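Local coordinates for protein triacylglycerol lipase (Clostridium botulinum, PDB 5AH1) that cleaves synthetic polyesters and probably hydrolyses triacylglycerol esters, as a zinc-binding alpha/beta-hydrolase, at residues K168-E173 with K218-S223. Numbering follows the deposited sequence. Where two conformers were deposited one is given.
Sequences KNISNE and KHWIHS
I170 and N172 meet W220 and H219 in a surface contact between two loops that lead into adjacent parallel strands of the central sheet, 176-181 and 221-227. The W220 indole packs against I170 and the backbone of S171 on one face, with N172 OD1 at its edge. I170 lies across that face, its side chain at about a right angle to that of the tryptophan. I170 CG2 makes a CH-pi contact 3.9 Å from the centroid of the W220 six-membered ring. With CG1 anti to the backbone N (chi1 -169°), the other branch of I170 also reaches the indole, CD1 coming within 3.7 Å of W220 CE3. K218 CB lies over the rim of the opposite face, while Y136 and V140 of helix 128-140 also touch W220. At the indole edge stands N172 OD1, 3.3 Å from W220 CD1. N172 OD1 also accepts a fairly straight hydrogen bond (162° at the hydrogen) from H219 N, 2.8 Å away. The donor is tilted 33° from the carbonyl plane, and one amide oxygen thus joins the two loops. K175 NZ adds a second tie by bonding both N172 O and H219 O. Strand 176-181, helix 183-197 and strand 221-227 form a beta-alpha-beta crossover of the alpha/beta-hydrolase sheet; the contact sits where its two strands begin, at the opposite end of strand 176-181 from a GxSxG sequence consistent with a nucleophile elbow.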
loop_
_atom_site.group_PDB
_atom_site.type_symbol
_atom_site.label_atom_id
_atom_site.label_comp_id
_atom_site.label_asym_id
_atom_site.label_seq_id
_atom_site.Cartn_x
_atom_site.Cartn_y
_atom_site.Cartn_z
ATOM N N LYS A 168 -18.433 -7.962 -8.530
ATOM C CA LYS A 168 -18.817 -7.591 -9.879
ATOM C C LYS A 168 -19.984 -6.616 -9.944
ATOM O O LYS A 168 -20.146 -5.921 -10.950
ATOM C CB LYS A 168 -19.145 -8.841 -10.694
ATOM C CG LYS A 168 -17.935 -9.711 -11.018
ATOM C CD LYS A 168 -18.308 -10.843 -11.991
ATOM C CE LYS A 168 -18.458 -12.177 -11.285
ATOM N NZ LYS A 168 -17.161 -12.693 -10.744
ATOM N N ASN A 169 -20.769 -6.561 -8.868
ATOM C CA ASN A 169 -21.975 -5.737 -8.814
ATOM C C ASN A 169 -21.730 -4.324 -8.274
ATOM O O ASN A 169 -22.676 -3.559 -8.068
ATOM C CB ASN A 169 -23.059 -6.444 -7.985
ATOM C CG ASN A 169 -22.604 -6.777 -6.564
ATOM O OD1 ASN A 169 -21.431 -7.095 -6.319
ATOM N ND2 ASN A 169 -23.543 -6.722 -5.617
ATOM N N ILE A 170 -20.463 -3.978 -8.058
ATOM C CA ILE A 170 -20.104 -2.655 -7.556
ATOM C C ILE A 170 -20.779 -1.561 -8.377
ATOM O O ILE A 170 -20.887 -1.669 -9.596
ATOM C CB ILE A 170 -18.565 -2.465 -7.580
ATOM C CG1 ILE A 170 -18.179 -1.201 -6.820
ATOM C CG2 ILE A 170 -17.988 -2.489 -9.024
ATOM C CD1 ILE A 170 -16.676 -1.138 -6.503
ATOM N N SER A 171 -21.273 -0.526 -7.712
ATOM C CA SER A 171 -22.031 0.523 -8.388
ATOM C C SER A 171 -22.155 1.718 -7.458
ATOM O O SER A 171 -21.694 1.678 -6.310
ATOM C CB SER A 171 -23.443 0.041 -8.738
ATOM O OG SER A 171 -24.214 -0.101 -7.565
ATOM N N ASN A 172 -22.806 2.776 -7.938
ATOM C CA ASN A 172 -23.059 3.933 -7.088
ATOM C C ASN A 172 -23.906 3.557 -5.871
ATOM O O ASN A 172 -23.798 4.184 -4.813
ATOM C CB ASN A 172 -23.759 5.041 -7.868
ATOM C CG ASN A 172 -22.895 5.628 -8.974
ATOM O OD1 ASN A 172 -21.663 5.518 -8.966
ATOM N ND2 ASN A 172 -23.548 6.279 -9.934
ATOM N N GLU A 173 -24.733 2.528 -6.030
ATOM C CA GLU A 173 -25.567 2.019 -4.941
ATOM C C GLU A 173 -24.810 0.987 -4.095
ATOM O O GLU A 173 -24.899 0.998 -2.868
ATOM C CB GLU A 173 -26.860 1.403 -5.490
ATOM C CG GLU A 173 -27.805 2.399 -6.152
ATOM C CD GLU A 173 -27.272 2.961 -7.466
ATOM O OE1 GLU A 173 -26.712 2.189 -8.275
ATOM O OE2 GLU A 173 -27.414 4.184 -7.689
ATOM N N LYS A 218 -18.219 7.956 -11.648
ATOM C CA LYS A 218 -18.528 6.788 -10.831
ATOM C C LYS A 218 -18.216 7.085 -9.371
ATOM O O LYS A 218 -17.105 7.528 -9.041
ATOM C CB LYS A 218 -17.741 5.568 -11.317
ATOM C CG LYS A 218 -18.125 5.168 -12.721
ATOM C CD LYS A 218 -17.163 4.163 -13.342
ATOM C CE LYS A 218 -17.398 4.010 -14.836
ATOM N NZ LYS A 218 -17.203 5.305 -15.565
ATOM N N HIS A 219 -19.205 6.829 -8.517
ATOM C CA HIS A 219 -19.126 7.112 -7.084
ATOM C C HIS A 219 -19.330 5.816 -6.313
ATOM O O HIS A 219 -20.303 5.624 -5.596
ATOM C CB HIS A 219 -20.140 8.202 -6.750
ATOM C CG HIS A 219 -19.935 9.418 -7.593
ATOM N ND1 HIS A 219 -18.840 10.239 -7.439
ATOM C CD2 HIS A 219 -20.602 9.881 -8.678
ATOM C CE1 HIS A 219 -18.877 11.195 -8.352
ATOM N NE2 HIS A 219 -19.934 10.999 -9.117
ATOM N N TRP A 220 -18.360 4.924 -6.490
ATOM C CA TRP A 220 -18.425 3.550 -6.011
ATOM C C TRP A 220 -17.747 3.361 -4.660
ATOM O O TRP A 220 -17.831 2.286 -4.080
ATOM C CB TRP A 220 -17.684 2.652 -6.990
ATOM C CG TRP A 220 -18.299 2.516 -8.346
ATOM C CD1 TRP A 220 -19.463 3.074 -8.805
ATOM C CD2 TRP A 220 -17.785 1.727 -9.422
ATOM N NE1 TRP A 220 -19.692 2.680 -10.103
ATOM C CE2 TRP A 220 -18.682 1.848 -10.500
ATOM C CE3 TRP A 220 -16.644 0.927 -9.576
ATOM C CZ2 TRP A 220 -18.481 1.191 -11.719
ATOM C CZ3 TRP A 220 -16.441 0.282 -10.776
ATOM C CH2 TRP A 220 -17.355 0.423 -11.838
ATOM N N ILE A 221 -17.028 4.388 -4.201
ATOM C CA ILE A 221 -16.143 4.280 -3.050
ATOM C C ILE A 221 -16.688 5.131 -1.904
ATOM O O ILE A 221 -16.818 6.342 -2.036
ATOM C CB ILE A 221 -14.723 4.753 -3.400
ATOM C CG1 ILE A 221 -14.222 4.079 -4.695
ATOM C CG2 ILE A 221 -13.829 4.491 -2.229
ATOM C CD1 ILE A 221 -14.233 2.571 -4.680
ATOM N N HIS A 222 -17.049 4.492 -0.798
ATOM C CA HIS A 222 -17.555 5.234 0.349
ATOM C C HIS A 222 -16.435 5.776 1.232
ATOM O O HIS A 222 -16.544 6.877 1.777
ATOM C CB HIS A 222 -18.499 4.365 1.178
ATOM C CG HIS A 222 -19.366 5.146 2.102
ATOM N ND1 HIS A 222 -20.050 6.271 1.699
ATOM C CD2 HIS A 222 -19.681 4.953 3.403
ATOM C CE1 HIS A 222 -20.752 6.737 2.716
ATOM N NE2 HIS A 222 -20.529 5.967 3.763
ATOM N N SER A 223 -15.373 4.995 1.398
ATOM C CA SER A 223 -14.231 5.424 2.169
ATOM C C SER A 223 -12.947 4.860 1.613
ATOM O O SER A 223 -12.923 3.803 0.992
ATOM C CB SER A 223 -14.382 5.010 3.636
ATOM O OG SER A 223 -14.220 3.617 3.814
#